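Local coordinates for major capsid protein (Paramecium bursaria Chlorella virus 1, PDB 5TIP) that builds the outer icosahedral shell of a large chlorella virus by self-assembling as glycosylated trimers, at residues V8-G11 and A12-Y16; D124-N127 and Y128-T132. All coordinates share one frame; numbering follows the deposited sequence.

Contact 1 (V8-G11 and A12-Y16); sequences VAYG and AQDVY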
loop_
_atom_site.group_PDB
_atom_site.type_symbol
_atom_site.label_atom_id
_atom_site.label_comp_id
_atom_site.label_asym_id
_atom_site.label_seq_id
_atom_site.Cartn_x
_atom_site.Cartn_y
_atom_site.Cartn_z
ATOM N N VAL A 8 12.400 23.298 -25.290
ATOM C CA VAL A 8 13.212 24.483 -25.537
ATOM C C VAL A 8 13.357 25.331 -24.281
ATOM O O VAL A 8 14.338 26.070 -24.149
ATOM C CB VAL A 8 12.617 25.307 -26.693
ATOM C CG1 VAL A 8 13.625 26.334 -27.193
ATOM C CG2 VAL A 8 12.182 24.389 -27.824
ATOM N N ALA A 9 12.413 25.236 -23.342
ATOM C CA ALA A 9 12.527 25.932 -22.060
ATOM C C ALA A 9 13.623 25.241 -21.255
ATOM O O ALA A 9 13.376 24.472 -20.322
ATOM C CB ALA A 9 11.195 25.931 -21.319
ATOM N N TYR A 10 14.866 25.531 -21.631
ATOM C CA TYR A 10 16.044 24.894 -21.063
ATOM C C TYR A 10 16.953 25.968 -20.484
ATOM O O TYR A 10 17.226 26.975 -21.148
ATOM C CB TYR A 10 16.781 24.074 -22.127
ATOM C CG TYR A 10 17.611 22.937 -21.576
ATOM C CD1 TYR A 10 17.022 21.735 -21.209
ATOM C CD2 TYR A 10 18.986 23.064 -21.431
ATOM C CE1 TYR A 10 17.778 20.692 -20.709
ATOM C CE2 TYR A 10 19.751 22.026 -20.931
ATOM C CZ TYR A 10 19.141 20.842 -20.572
ATOM O OH TYR A 10 19.897 19.805 -20.073
ATOM N N GLY A 11 17.417 25.757 -19.256
ATOM C CA GLY A 11 18.235 26.754 -18.592
ATOM C C GLY A 11 19.486 26.211 -17.936
ATOM O O GLY A 11 19.815 25.030 -18.081
ATOM N N ALA A 12 20.199 27.076 -17.210
ATOM C CA ALA A 12 21.434 26.666 -16.551
ATOM C C ALA A 12 21.178 25.745 -15.368
ATOM O O ALA A 12 22.088 25.015 -14.959
ATOM C CB ALA A 12 22.222 27.895 -16.096
ATOM N N GLN A 13 19.968 25.765 -14.808
ATOM C CA GLN A 13 19.642 24.892 -13.689
ATOM C C GLN A 13 19.428 23.450 -14.125
ATOM O O GLN A 13 19.486 22.548 -13.282
ATOM C CB GLN A 13 18.397 25.407 -12.964
ATOM C CG GLN A 13 18.366 26.917 -12.801
ATOM C CD GLN A 13 17.243 27.385 -11.899
ATOM O OE1 GLN A 13 16.796 26.654 -11.018
ATOM N NE2 GLN A 13 16.779 28.609 -12.118
ATOM N N ASP A 14 19.186 23.216 -15.415
ATOM C CA ASP A 14 19.009 21.869 -15.946
ATOM C C ASP A 14 20.307 21.079 -16.005
ATOM O O ASP A 14 20.275 19.898 -16.368
ATOM C CB ASP A 14 18.385 21.938 -17.339
ATOM C CG ASP A 14 17.003 22.547 -17.323
ATOM O OD1 ASP A 14 16.218 22.206 -16.414
ATOM O OD2 ASP A 14 16.705 23.371 -18.211
ATOM N N VAL A 15 21.440 21.698 -15.671
ATOM C CA VAL A 15 22.716 20.994 -15.711
ATOM C C VAL A 15 22.748 19.884 -14.667
ATOM O O VAL A 15 23.214 18.770 -14.940
ATOM C CB VAL A 15 23.872 21.992 -15.519
ATOM C CG1 VAL A 15 25.133 21.269 -15.107
ATOM C CG2 VAL A 15 24.108 22.777 -16.799
ATOM N N TYR A 16 22.251 20.162 -13.461
ATOM C CA TYR A 16 22.213 19.155 -12.407
ATOM C C TYR A 16 21.232 18.026 -12.694
ATOM O O TYR A 16 21.293 16.994 -12.020
ATOM C CB TYR A 16 21.846 19.806 -11.071
ATOM C CG TYR A 16 22.942 20.647 -10.467
ATOM C CD1 TYR A 16 23.068 21.992 -10.788
ATOM C CD2 TYR A 16 23.849 20.101 -9.568
ATOM C CE1 TYR A 16 24.068 22.768 -10.234
ATOM C CE2 TYR A 16 24.853 20.867 -9.010
ATOM C CZ TYR A 16 24.960 22.201 -9.345
ATOM O OH TYR A 16 25.961 22.968 -8.791
#
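Asp14 folds back on Tyr10 and Gly11, and its carboxylate grips the chain just before the turn that starts helix 15-18. Two hydrogen bonds join Gly11 and Asp14 in opposite senses. The amide of Gly11 gives its N-H to Asp14 OD2, with N and OD2 2.7 Å apart and an almost straight N-H...O angle of 171°; the donor meets the oxygen on its anti side, 32° out of the carboxylate plane. With CG of Asp14 beside its own backbone N (chi1 -63°), the carboxylate is turned back along the chain, which lets OD2 reach this amide. In return Asp14 N donates to Gly11 O over 3.3 Å, from above the carbonyl plane. This second bond closes a beta turn with Ala12 and Gln13 at its corners, both in helical backbone conformation, and the chain runs from it into the helix. Just upstream, Ala9 is the centre of an inverse gamma turn, its Tyr10 N to Val8 O bond being weak.

These turns belong to the N-terminal arm, which in this trimeric capsid protein lies far from the centre of its own chain and packs against other subunits. Ala9 meets Ile373 of the second subunit and Asp14 OD2 has a weak hydrogen bond to Asn369 ND2 of that subunit, while Tyr10 rests on Asn35 of the third.

The Tyr10 ring lies across the Asp14 side chain. Its nonpolar partner is Asp14 CB, which sits over the ring face, 3.7 Å from the Tyr10 centroid, in a CH-pi contact. OD2 of Asp14 lies over the same face toward the rim, 3.4 Å from Tyr10 CD1. At the far end of the ring, Tyr10 OH is hydrogen-bonded to Thr18 OG1, and the same Thr18 OG1 is hydrogen-bonded to Asp14 O.

Contact 2 (D124-N127 and Y128-T132); sequences DRYN and YRRMT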
loop_
_atom_site.group_PDB
_atom_site.type_symbol
_atom_site.label_atom_id
_atom_site.label_comp_id
_atom_site.label_asym_id
_atom_site.label_seq_id
_atom_site.Cartn_x
_atom_site.Cartn_y
_atom_site.Cartn_z
ATOM N N ASP A 124 -2.646 -6.522 2.189
ATOM C CA ASP A 124 -1.822 -7.665 2.557
ATOM C C ASP A 124 -2.146 -8.150 3.962
ATOM O O ASP A 124 -2.266 -9.362 4.201
ATOM C CB ASP A 124 -0.351 -7.279 2.451
ATOM C CG ASP A 124 0.572 -8.433 2.733
ATOM O OD1 ASP A 124 0.363 -9.533 2.194
ATOM O OD2 ASP A 124 1.525 -8.250 3.500
ATOM N N ARG A 125 -2.374 -7.196 4.858
ATOM C CA ARG A 125 -2.734 -7.497 6.234
ATOM C C ARG A 125 -4.110 -8.159 6.293
ATOM O O ARG A 125 -4.301 -9.130 7.025
ATOM C CB ARG A 125 -2.723 -6.224 7.083
ATOM C CG ARG A 125 -2.936 -6.466 8.568
ATOM C CD ARG A 125 -1.990 -5.622 9.406
ATOM N NE ARG A 125 -2.427 -4.232 9.491
ATOM C CZ ARG A 125 -1.834 -3.307 10.238
ATOM N NH1 ARG A 125 -0.774 -3.622 10.969
ATOM N NH2 ARG A 125 -2.300 -2.066 10.255
ATOM N N TYR A 126 -5.069 -7.638 5.528
ATOM C CA TYR A 126 -6.407 -8.221 5.529
ATOM C C TYR A 126 -6.406 -9.617 4.918
ATOM O O TYR A 126 -7.131 -10.506 5.387
ATOM C CB TYR A 126 -7.385 -7.316 4.778
ATOM C CG TYR A 126 -8.783 -7.900 4.672
ATOM C CD1 TYR A 126 -9.545 -8.120 5.801
ATOM C CD2 TYR A 126 -9.350 -8.202 3.443
ATOM C CE1 TYR A 126 -10.819 -8.652 5.726
ATOM C CE2 TYR A 126 -10.635 -8.729 3.357
ATOM C CZ TYR A 126 -11.358 -8.951 4.503
ATOM O OH TYR A 126 -12.630 -9.474 4.433
ATOM N N ASN A 127 -5.609 -9.827 3.860
ATOM C CA ASN A 127 -5.484 -11.174 3.303
ATOM C C ASN A 127 -4.898 -12.148 4.316
ATOM O O ASN A 127 -5.259 -13.329 4.325
ATOM C CB ASN A 127 -4.617 -11.145 2.040
ATOM C CG ASN A 127 -4.639 -12.466 1.280
ATOM O OD1 ASN A 127 -5.673 -13.121 1.194
ATOM N ND2 ASN A 127 -3.487 -12.861 0.731
ATOM N N TYR A 128 -3.994 -11.666 5.172
ATOM C CA TYR A 128 -3.446 -12.522 6.216
ATOM C C TYR A 128 -4.513 -12.930 7.222
ATOM O O TYR A 128 -4.472 -14.050 7.742
ATOM C CB TYR A 128 -2.283 -11.816 6.922
ATOM C CG TYR A 128 -1.724 -12.577 8.107
ATOM C CD1 TYR A 128 -0.823 -13.618 7.925
ATOM C CD2 TYR A 128 -2.085 -12.245 9.407
ATOM C CE1 TYR A 128 -0.306 -14.313 9.003
ATOM C CE2 TYR A 128 -1.572 -12.935 10.491
ATOM C CZ TYR A 128 -0.683 -13.968 10.282
ATOM O OH TYR A 128 -0.172 -14.653 11.360
ATOM N N ARG A 129 -5.480 -12.050 7.507
ATOM C CA ARG A 129 -6.554 -12.437 8.416
ATOM C C ARG A 129 -7.541 -13.385 7.747
ATOM O O ARG A 129 -8.140 -14.230 8.423
ATOM C CB ARG A 129 -7.288 -11.211 8.960
ATOM C CG ARG A 129 -8.247 -11.575 10.080
ATOM C CD ARG A 129 -8.794 -10.382 10.832
ATOM N NE ARG A 129 -9.615 -10.833 11.953
ATOM C CZ ARG A 129 -10.245 -10.028 12.799
ATOM N NH1 ARG A 129 -10.155 -8.713 12.664
ATOM N NH2 ARG A 129 -10.968 -10.541 13.785
ATOM N N ARG A 130 -7.739 -13.258 6.432
ATOM C CA ARG A 130 -8.507 -14.268 5.713
ATOM C C ARG A 130 -7.865 -15.640 5.855
ATOM O O ARG A 130 -8.563 -16.656 5.944
ATOM C CB ARG A 130 -8.628 -13.903 4.234
ATOM C CG ARG A 130 -9.421 -12.652 3.925
ATOM C CD ARG A 130 -9.388 -12.393 2.428
ATOM N NE ARG A 130 -10.086 -13.436 1.681
ATOM C CZ ARG A 130 -9.831 -13.742 0.413
ATOM N NH1 ARG A 130 -8.882 -13.098 -0.248
ATOM N NH2 ARG A 130 -10.515 -14.705 -0.192
ATOM N N MET A 131 -6.532 -15.687 5.877
ATOM C CA MET A 131 -5.814 -16.949 5.944
ATOM C C MET A 131 -5.773 -17.537 7.347
ATOM O O MET A 131 -5.446 -18.719 7.496
ATOM C CB MET A 131 -4.383 -16.769 5.433
ATOM C CG MET A 131 -4.284 -16.386 3.968
ATOM S SD MET A 131 -2.647 -15.762 3.540
ATOM C CE MET A 131 -1.623 -17.159 3.993
ATOM N N THR A 132 -6.084 -16.750 8.379
ATOM C CA THR A 132 -5.928 -17.209 9.754
ATOM C C THR A 132 -7.166 -16.991 10.617
ATOM O O THR A 132 -7.097 -17.205 11.831
ATOM C CB THR A 132 -4.726 -16.522 10.417
ATOM O OG1 THR A 132 -4.897 -15.101 10.363
ATOM C CG2 THR A 132 -3.430 -16.900 9.716
#
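Tyr126 and Arg130 meet one turn apart on alpha-helix 122-132, in the N-terminal jelly roll of this double jelly-roll capsid protein, where this face of the helix packs against the third subunit. The backbone carries regular i to i+4 hydrogen bonds: Tyr128 N to Asp124 O, Arg129 N to Arg125 O, Arg130 N to Tyr126 O at 3.0 Å, and Met131 N to Asn127 O.

Among the side chains, Arg130 CG lies over one face of the Tyr126 ring, offset toward the rim, and Arg130 CD comes 4.0 Å from Tyr126 CE2. The chain runs back toward Tyr126 because Arg130 CG stands beside its own backbone N (chi1 -65°). Asn127 OD1 is 3.5 Å from Arg130 NH1, but the polar partners of Arg130 are chiefly Thr346 O and Asn334 OD1 of the third subunit, where Lys335 O also takes a hydrogen bond from Asn127 ND2. That amide nitrogen lies 4.1 Å from Met131 SD, while Met131 CG is 3.2 Å from Asn127 O.

The Tyr128 ring packs on helix 109-119 of its own chain, with its hydroxyl bonded to Glu89 OE1, and Arg129 NH2 is hydrogen-bonded to Gly300 O. Thr132 OG1 lies over one face of the Tyr128 ring, toward the rim, and donates to Tyr128 O over 2.9 Å.

Overall arrangement
Contact 1 comes first along the chain, in the N-terminal arm between helix 3-8 and helix 15-18, and contact 2 follows on helix 122-132 of the N-terminal capsid domain. Their centres lie 49 Å apart and their nearest atoms about 36 Å, and they share no helix, strand or sheet. Contact 2 sits about 13 Å from the centre of the chain, against helix 109-119 and strand 143-149, whereas contact 1 is about 49 Å out. Both nevertheless touch the third subunit, and contact 1 also packs closely on the second, consistent with both the extended arm and the compact domain contributing to the trimer interfaces.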